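Local structure of peptidyl-prolyl cis-trans isomerase (Hirschia baltica, 5EX2) at residues A[109-123]-A[244-256]. The protein probably catalyses the cis-trans isomerisation of peptide bonds preceding proline, as a periplasmic cyclophilin that helps proteins fold. Residues are numbered along the deposited sequence; the frame is centred on the assembly and turned at random.
With MG (magnesium ion), chain C.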
ATOM      1  N   VAL A 109      -4.287   3.012  17.770  1.00 11.89           N
ATOM      2  CA  VAL A 109      -3.038   2.654  18.414  1.00 13.42           C
ATOM      3  C   VAL A 109      -2.991   1.161  18.674  1.00 14.53           C
ATOM      4  O   VAL A 109      -4.028   0.491  18.759  1.00 19.02           O
ATOM      5  CB  VAL A 109      -2.860   3.424  19.734  1.00 13.98           C
ATOM      6  CG1 VAL A 109      -2.934   4.912  19.469  1.00 16.31           C
ATOM      7  CG2 VAL A 109      -3.938   3.007  20.761  1.00 17.52           C
ATOM      8  N   ILE A 110      -1.781   0.641  18.828  1.00 14.76           N
ATOM      9  CA  ILE A 110      -1.566  -0.767  19.071  1.00 18.07           C
ATOM     10  C   ILE A 110      -1.557  -1.053  20.566  1.00 20.82           C
ATOM     11  O   ILE A 110      -2.148  -2.028  21.034  1.00 22.62           O
ATOM     12  CB  ILE A 110      -0.252  -1.214  18.427  1.00 14.87           C
ATOM     13  CG1 ILE A 110      -0.361  -1.075  16.906  1.00 18.28           C
ATOM     14  CG2 ILE A 110       0.063  -2.644  18.799  1.00 15.93           C
ATOM     15  CD1 ILE A 110       0.962  -0.997  16.196  1.00 17.26           C
ATOM     16  N   ASN A 111      -0.877  -0.194  21.313  1.00 22.41           N
ATOM     17  CA  ASN A 111      -0.865  -0.298  22.757  1.00 24.64           C
ATOM     18  C   ASN A 111      -1.597   0.898  23.341  1.00 27.31           C
ATOM     19  O   ASN A 111      -1.411   2.027  22.883  1.00 27.91           O
ATOM     20  CB  ASN A 111       0.567  -0.379  23.278  1.00 23.88           C
ATOM     21  CG  ASN A 111       0.641  -0.986  24.658  1.00 41.87           C
ATOM     22  OD1 ASN A 111       0.180  -0.392  25.630  1.00 25.94           O
ATOM     23  ND2 ASN A 111       1.213  -2.180  24.753  1.00 33.84           N
ATOM     24  N   GLU A 112      -2.448   0.643  24.330  1.00 25.53           N
ATOM     25  CA  GLU A 112      -3.255   1.690  24.948  1.00 27.54           C
ATOM     26  C   GLU A 112      -2.508   2.425  26.056  1.00 30.47           C
ATOM     27  O   GLU A 112      -3.018   3.402  26.602  1.00 36.23           O
ATOM     28  CB  GLU A 112      -4.543   1.096  25.519  1.00 29.67           C
ATOM     29  CG  GLU A 112      -5.423   0.387  24.500  1.00 36.36           C
ATOM     30  CD  GLU A 112      -6.120   1.344  23.553  1.00 42.79           C
ATOM     31  OE1 GLU A 112      -6.087   2.568  23.805  1.00 42.49           O
ATOM     32  OE2 GLU A 112      -6.717   0.865  22.561  1.00 34.35           O
ATOM     33  N   GLU A 113      -1.302   1.967  26.385  1.00 21.67           N
ATOM     34  CA  GLU A 113      -0.522   2.595  27.449  1.00 23.38           C
ATOM     35  C   GLU A 113      -0.145   4.023  27.069  1.00 19.93           C
ATOM     36  O   GLU A 113      -0.066   4.360  25.890  1.00 21.38           O
ATOM     37  CB  GLU A 113       0.736   1.782  27.763  1.00 26.51           C
ATOM     38  CG  GLU A 113       1.840   1.923  26.737  1.00 32.85           C
ATOM     39  CD  GLU A 113       2.928   0.875  26.896  1.00 43.87           C
ATOM     40  OE1 GLU A 113       3.777   0.757  25.984  1.00 49.47           O
ATOM     41  OE2 GLU A 113       2.943   0.174  27.932  1.00 52.41           O
ATOM     42  N   ASP A 114       0.088   4.853  28.081  1.00 19.47           N
ATOM     43  CA  ASP A 114       0.486   6.243  27.871  1.00 23.90           C
ATOM     44  C   ASP A 114       1.713   6.326  26.976  1.00 29.96           C
ATOM     45  O   ASP A 114       2.723   5.668  27.232  1.00 23.27           O
ATOM     46  CB  ASP A 114       0.808   6.943  29.195  1.00 20.25           C
ATOM     47  CG  ASP A 114      -0.376   7.013  30.144  1.00 27.95           C
ATOM     48  OD1 ASP A 114      -1.531   6.841  29.699  1.00 34.47           O
ATOM     49  OD2 ASP A 114      -0.143   7.240  31.353  1.00 29.69           O
ATOM     50  N   GLN A 115       1.626   7.157  25.945  1.00 22.59           N
ATOM     51  CA  GLN A 115       2.740   7.366  25.024  1.00 20.93           C
ATOM     52  C   GLN A 115       3.845   8.181  25.683  1.00 18.11           C
ATOM     53  O   GLN A 115       3.556   9.074  26.479  1.00 21.02           O
ATOM     54  CB  GLN A 115       2.253   8.086  23.777  1.00 19.34           C
ATOM     55  CG  GLN A 115       1.321   7.237  22.943  1.00 15.88           C
ATOM     56  CD  GLN A 115       0.569   8.021  21.897  1.00 16.02           C
ATOM     57  OE1 GLN A 115       0.529   9.250  21.918  1.00 19.83           O
ATOM     58  NE2 GLN A 115      -0.032   7.303  20.960  1.00 15.56           N
ATOM     59  N   THR A 116       5.099   7.874  25.344  1.00 17.97           N
ATOM     60  CA  THR A 116       6.251   8.616  25.868  1.00 20.05           C
ATOM     61  C   THR A 116       7.308   8.912  24.804  1.00 25.52           C
ATOM     62  O   THR A 116       8.376   9.385  25.139  1.00 24.81           O
ATOM     63  CB  THR A 116       6.958   7.865  27.018  1.00 31.22           C
ATOM     64  OG1 THR A 116       7.418   6.593  26.552  1.00 29.41           O
ATOM     65  CG2 THR A 116       6.027   7.675  28.202  1.00 32.49           C
ATOM     66  N   LYS A 117       7.045   8.617  23.539  1.00 17.88           N
ATOM     67  CA  LYS A 117       8.056   8.825  22.493  1.00 15.51           C
ATOM     68  C   LYS A 117       7.698   9.985  21.571  1.00 15.03           C
ATOM     69  O   LYS A 117       6.582  10.519  21.620  1.00 14.44           O
ATOM     70  CB  LYS A 117       8.278   7.545  21.679  1.00 19.31           C
ATOM     71  CG  LYS A 117       8.939   6.414  22.477  1.00 23.64           C
ATOM     72  CD  LYS A 117       9.296   5.225  21.580  1.00 26.64           C
ATOM     73  CE  LYS A 117       9.841   4.047  22.381  1.00 46.06           C
ATOM     74  NZ  LYS A 117      11.192   4.325  22.964  1.00 53.74           N
ATOM     75  N   SER A 118       8.651  10.375  20.728  1.00 12.91           N
ATOM     76  CA  SER A 118       8.445  11.488  19.815  1.00 12.34           C
ATOM     77  C   SER A 118       7.535  11.087  18.683  1.00 10.62           C
ATOM     78  O   SER A 118       6.943  11.934  18.016  1.00 13.71           O
ATOM     79  CB  SER A 118       9.769  11.982  19.248  1.00 14.06           C
ATOM     80  OG  SER A 118      10.550  12.570  20.275  1.00 14.64           O
ATOM     81  N   GLN A 119       7.451   9.785  18.445  1.00 13.45           N
ATOM     82  CA  GLN A 119       6.625   9.251  17.373  1.00 10.91           C
ATOM     83  C   GLN A 119       5.894   8.023  17.856  1.00 12.40           C
ATOM     84  O   GLN A 119       6.289   7.407  18.827  1.00 14.84           O
ATOM     85  CB  GLN A 119       7.489   8.914  16.151  1.00 15.29           C
ATOM     86  CG  GLN A 119       8.062  10.147  15.494  1.00 15.18           C
ATOM     87  CD  GLN A 119       9.150   9.898  14.475  1.00 15.04           C
ATOM     88  OE1 GLN A 119       9.783  10.846  14.036  1.00 19.88           O
ATOM     89  NE2 GLN A 119       9.353   8.642  14.068  1.00 16.88           N
ATOM     90  N   TYR A 120       4.821   7.657  17.166  1.00 10.55           N
ATOM     91  CA  TYR A 120       4.189   6.378  17.418  1.00  9.96           C
ATOM     92  C   TYR A 120       3.624   5.899  16.104  1.00  9.46           C
ATOM     93  O   TYR A 120       3.555   6.662  15.141  1.00  8.84           O
ATOM     94  CB  TYR A 120       3.102   6.479  18.505  1.00 11.68           C
ATOM     95  CG  TYR A 120       1.868   7.239  18.108  1.00 15.60           C
ATOM     96  CD1 TYR A 120       1.788   8.621  18.255  1.00 15.03           C
ATOM     97  CD2 TYR A 120       0.756   6.569  17.610  1.00 15.29           C
ATOM     98  CE1 TYR A 120       0.633   9.306  17.889  1.00 14.67           C
ATOM     99  CE2 TYR A 120      -0.391   7.241  17.235  1.00 14.82           C
ATOM    100  CZ  TYR A 120      -0.454   8.607  17.365  1.00 15.17           C
ATOM    101  OH  TYR A 120      -1.609   9.271  17.000  1.00 14.44           O
ATOM    102  N   THR A 121       3.225   4.633  16.102  1.00  9.85           N
ATOM    103  CA  THR A 121       2.622   4.031  14.941  1.00 10.23           C
ATOM    104  C   THR A 121       1.231   3.519  15.275  1.00 12.14           C
ATOM    105  O   THR A 121       0.869   3.264  16.429  1.00 11.02           O
ATOM    106  CB  THR A 121       3.439   2.856  14.399  1.00  9.59           C
ATOM    107  OG1 THR A 121       3.421   1.780  15.342  1.00 16.61           O
ATOM    108  CG2 THR A 121       4.886   3.251  14.080  1.00 14.35           C
ATOM    109  N   GLY A 122       0.448   3.347  14.235  1.00 11.07           N
ATOM    110  CA  GLY A 122      -0.893   2.828  14.383  1.00 11.06           C
ATOM    111  C   GLY A 122      -1.433   2.577  13.003  1.00  9.06           C
ATOM    112  O   GLY A 122      -0.673   2.482  12.031  1.00 11.60           O
ATOM    113  N   PHE A 123      -2.745   2.433  12.929  1.00  9.37           N
ATOM    114  CA  PHE A 123      -3.411   2.091  11.677  1.00  9.62           C
ATOM    115  C   PHE A 123      -4.509   3.073  11.346  1.00 10.01           C
ATOM    116  O   PHE A 123      -5.231   3.551  12.232  1.00 11.21           O
ATOM    117  CB  PHE A 123      -4.021   0.697  11.749  1.00 10.00           C
ATOM    118  CG  PHE A 123      -3.026  -0.420  11.961  1.00 10.43           C
ATOM    119  CD1 PHE A 123      -2.398  -1.029  10.890  1.00 10.99           C
ATOM    120  CD2 PHE A 123      -2.749  -0.874  13.239  1.00 10.77           C
ATOM    121  CE1 PHE A 123      -1.502  -2.080  11.091  1.00 13.76           C
ATOM    122  CE2 PHE A 123      -1.855  -1.923  13.447  1.00 11.61           C
ATOM    123  CZ  PHE A 123      -1.240  -2.523  12.372  1.00 13.65           C
ATOM    124  N   LEU A 244      -5.393  -7.685  17.536  1.00  9.07           N
ATOM    125  CA  LEU A 244      -4.229  -7.143  18.232  1.00 10.98           C
ATOM    126  C   LEU A 244      -3.963  -7.906  19.518  1.00 12.76           C
ATOM    127  O   LEU A 244      -2.823  -8.206  19.849  1.00 13.79           O
ATOM    128  CB  LEU A 244      -4.427  -5.668  18.554  1.00 11.74           C
ATOM    129  CG  LEU A 244      -4.443  -4.704  17.383  1.00  9.74           C
ATOM    130  CD1 LEU A 244      -4.774  -3.311  17.864  1.00 12.04           C
ATOM    131  CD2 LEU A 244      -3.099  -4.689  16.701  1.00 13.92           C
ATOM    132  N   ASP A 245      -5.024  -8.222  20.252  1.00 12.52           N
ATOM    133  CA  ASP A 245      -4.871  -9.007  21.469  1.00 12.86           C
ATOM    134  C   ASP A 245      -4.161 -10.318  21.189  1.00 14.00           C
ATOM    135  O   ASP A 245      -3.264 -10.731  21.927  1.00 16.16           O
ATOM    136  CB  ASP A 245      -6.215  -9.343  22.114  1.00 13.16           C
ATOM    137  CG  ASP A 245      -6.912  -8.149  22.734  1.00 18.28           C
ATOM    138  OD1 ASP A 245      -6.307  -7.062  22.892  1.00 14.55           O
ATOM    139  OD2 ASP A 245      -8.091  -8.331  23.105  1.00 16.52           O
ATOM    140  N   ARG A 246      -4.623 -10.988  20.142  1.00 13.69           N
ATOM    141  CA  ARG A 246      -4.140 -12.304  19.778  1.00 16.12           C
ATOM    142  C   ARG A 246      -2.690 -12.225  19.286  1.00 16.54           C
ATOM    143  O   ARG A 246      -1.860 -13.045  19.677  1.00 18.83           O
ATOM    144  CB  ARG A 246      -5.092 -12.894  18.734  1.00 17.90           C
ATOM    145  CG  ARG A 246      -4.764 -14.263  18.212  1.00 31.97           C
ATOM    146  CD  ARG A 246      -5.768 -14.639  17.135  1.00 22.75           C
ATOM    147  NE  ARG A 246      -5.236 -14.430  15.787  1.00 38.61           N
ATOM    148  CZ  ARG A 246      -5.826 -13.731  14.817  1.00 40.44           C
ATOM    149  NH1 ARG A 246      -7.002 -13.131  15.003  1.00 21.49           N
ATOM    150  NH2 ARG A 246      -5.223 -13.634  13.636  1.00 32.39           N
ATOM    151  N   MET A 247      -2.371 -11.227  18.467  1.00 14.17           N
ATOM    152  CA  MET A 247      -1.047 -11.139  17.853  1.00 19.24           C
ATOM    153  C   MET A 247       0.035 -10.526  18.739  1.00 20.89           C
ATOM    154  O   MET A 247       1.207 -10.878  18.611  1.00 20.65           O
ATOM    155  CB  MET A 247      -1.127 -10.339  16.564  1.00 18.85           C
ATOM    156  CG  MET A 247      -2.023 -10.982  15.535  1.00 16.65           C
ATOM    157  SD  MET A 247      -1.619 -12.711  15.188  1.00 17.67           S
ATOM    158  CE  MET A 247       0.099 -12.624  14.691  1.00 19.42           C
ATOM    159  N   GLY A 248      -0.343  -9.607  19.622  1.00 17.79           N
ATOM    160  CA  GLY A 248       0.591  -9.016  20.569  1.00 20.88           C
ATOM    161  C   GLY A 248       0.699  -7.507  20.478  1.00 15.47           C
ATOM    162  O   GLY A 248       1.200  -6.960  19.503  1.00 19.71           O
ATOM    163  N   ARG A 249       0.258  -6.825  21.530  1.00 16.37           N
ATOM    164  CA  ARG A 249       0.176  -5.365  21.516  1.00 16.99           C
ATOM    165  C   ARG A 249       1.478  -4.676  21.917  1.00 20.38           C
ATOM    166  O   ARG A 249       1.528  -3.451  22.035  1.00 20.11           O
ATOM    167  CB  ARG A 249      -0.956  -4.923  22.424  1.00 20.33           C
ATOM    168  CG  ARG A 249      -2.299  -5.207  21.812  1.00 16.31           C
ATOM    169  CD  ARG A 249      -3.332  -4.803  22.758  1.00 17.91           C
ATOM    170  NE  ARG A 249      -4.669  -4.974  22.222  1.00 15.70           N
ATOM    171  CZ  ARG A 249      -5.346  -4.023  21.591  1.00 16.02           C
ATOM    172  NH1 ARG A 249      -4.807  -2.825  21.376  1.00 15.03           N
ATOM    173  NH2 ARG A 249      -6.573  -4.266  21.176  1.00 13.36           N
ATOM    174  N   ASP A 250       2.528  -5.465  22.108  1.00 18.48           N
ATOM    175  CA  ASP A 250       3.864  -4.930  22.308  1.00 21.63           C
ATOM    176  C   ASP A 250       4.576  -4.717  20.975  1.00 28.46           C
ATOM    177  O   ASP A 250       5.648  -4.108  20.915  1.00 24.81           O
ATOM    178  CB  ASP A 250       4.680  -5.879  23.193  1.00 24.88           C
ATOM    179  CG  ASP A 250       4.785  -7.292  22.609  1.00 37.13           C
ATOM    180  OD1 ASP A 250       3.792  -7.800  22.033  1.00 33.67           O
ATOM    181  OD2 ASP A 250       5.874  -7.896  22.722  1.00 51.39           O
ATOM    182  N   LYS A 251       3.950  -5.190  19.902  1.00 21.17           N
ATOM    183  CA  LYS A 251       4.550  -5.126  18.575  1.00 24.47           C
ATOM    184  C   LYS A 251       4.350  -3.781  17.905  1.00 20.86           C
ATOM    185  O   LYS A 251       3.310  -3.155  18.040  1.00 23.80           O
ATOM    186  CB  LYS A 251       3.972  -6.227  17.693  1.00 22.65           C
ATOM    187  CG  LYS A 251       4.415  -7.611  18.116  1.00 24.30           C
ATOM    188  CD  LYS A 251       3.711  -8.671  17.306  1.00 28.68           C
ATOM    189  CE  LYS A 251       4.169 -10.063  17.703  1.00 30.45           C
ATOM    190  NZ  LYS A 251       3.372 -11.110  17.013  1.00 25.39           N
ATOM    191  N   ASP A 252       5.358  -3.355  17.161  1.00 30.08           N
ATOM    192  CA  ASP A 252       5.240  -2.178  16.328  1.00 24.76           C
ATOM    193  C   ASP A 252       4.415  -2.550  15.094  1.00 21.25           C
ATOM    194  O   ASP A 252       4.247  -3.734  14.785  1.00 24.09           O
ATOM    195  CB  ASP A 252       6.626  -1.661  15.935  1.00 38.28           C
ATOM    196  CG  ASP A 252       6.580  -0.286  15.310  1.00 36.56           C
ATOM    197  OD1 ASP A 252       5.667   0.489  15.659  1.00 39.53           O
ATOM    198  OD2 ASP A 252       7.455   0.018  14.474  1.00 46.35           O
ATOM    199  N   VAL A 253       3.909  -1.545  14.390  1.00 21.76           N
ATOM    200  CA  VAL A 253       3.006  -1.756  13.273  1.00 19.70           C
ATOM    201  C   VAL A 253       3.601  -2.712  12.229  1.00 16.06           C
ATOM    202  O   VAL A 253       2.899  -3.527  11.666  1.00 17.30           O
ATOM    203  CB  VAL A 253       2.633  -0.390  12.629  1.00 25.09           C
ATOM    204  CG1 VAL A 253       3.818   0.244  11.898  1.00 21.00           C
ATOM    205  CG2 VAL A 253       1.462  -0.525  11.725  1.00 23.63           C
ATOM    206  N   CYS A 254       4.901  -2.646  12.003  1.00 14.39           N
ATOM    207  CA  CYS A 254       5.502  -3.487  10.974  1.00 17.24           C
ATOM    208  C   CYS A 254       5.826  -4.901  11.452  1.00 22.36           C
ATOM    209  O   CYS A 254       6.169  -5.750  10.646  1.00 20.76           O
ATOM    210  CB  CYS A 254       6.761  -2.826  10.423  1.00 19.43           C
ATOM    211  SG  CYS A 254       6.424  -1.323   9.465  1.00 18.95           S
ATOM    212  N   SER A 255       5.702  -5.167  12.749  1.00 18.84           N
ATOM    213  CA  SER A 255       5.929  -6.521  13.263  1.00 20.28           C
ATOM    214  C   SER A 255       4.622  -7.312  13.386  1.00 18.01           C
ATOM    215  O   SER A 255       4.629  -8.523  13.590  1.00 22.41           O
ATOM    216  CB  SER A 255       6.650  -6.464  14.608  1.00 18.69           C
ATOM    217  OG  SER A 255       8.005  -6.102  14.415  1.00 23.60           O
ATOM    218  N   LEU A 256       3.502  -6.620  13.233  1.00 15.10           N
ATOM    219  CA  LEU A 256       2.204  -7.267  13.150  1.00 13.96           C
ATOM    220  C   LEU A 256       1.964  -7.752  11.722  1.00 12.59           C
ATOM    221  O   LEU A 256       2.575  -7.247  10.784  1.00 14.00           O
ATOM    222  CB  LEU A 256       1.100  -6.290  13.545  1.00 13.62           C
ATOM    223  CG  LEU A 256       1.034  -5.922  15.017  1.00 13.65           C
ATOM    224  CD1 LEU A 256       0.236  -4.639  15.199  1.00 17.60           C
ATOM    225  CD2 LEU A 256       0.394  -7.056  15.808  1.00 18.62           C
TER
HETATM  226 MG    MG C 301       0.235  11.611  22.204  1.00 10.48          MG
HETATM  227  O   HOH W   1      -6.068  -0.396  20.179  1.00 17.42           O
HETATM  228  O   HOH W   2       4.198   2.472  18.050  1.00 22.89           O
HETATM  229  O   HOH W   3       1.986  11.815  23.729  1.00 16.11           O
HETATM  230  O   HOH W   4      -1.049  10.847  23.947  1.00 24.66           O
HETATM  231  O   HOH W   5      -1.539  11.320  20.527  1.00 20.77           O
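Asp-252 OD1 takes a 2.6 Å hydrogen bond from Thr-121 OG1, which approaches nearly along the C-O bond of OD1, and a weak one from the backbone N of Val-253. OD2 turns to a salt bridge with Arg-179. A second grip lies at Arg-249: its extended chain carries NH1 to Ile-110 O (2.8 Å, N-H...O 141°), above the carbonyl plane, while NE makes an in-plane salt bridge to Asp-245 OD1 at 2.7 Å and Leu-244 CB covers one guanidinium face. A water accepting from NH1 donates to Val-109 O and Glu-112 OE2. In return Asn-111 ND2 donates to Arg-249 O (3.0 Å). The bonds across the contact join strand 119-124 of the five-stranded antiparallel sheet, separate from the cyclophilin barrel, and the loop ahead of it to the loop after helix 238-247, which begins with a type I turn, Gly-248 to Lys-251. Were Arg-249 an alanine, Asp-245 would probably lose this charged mate, and Ile-110 O and the water this donor. Val-253 chi1 (70°) sends CG1 against Thr-121 CB and CG2 over one face of Phe-123, a CH-pi contact 3.7 Å from the centroid. Leu-256 CD1 sits at that ring's edge and meets Ile-110 CD1 tip to tip at 3.8 Å.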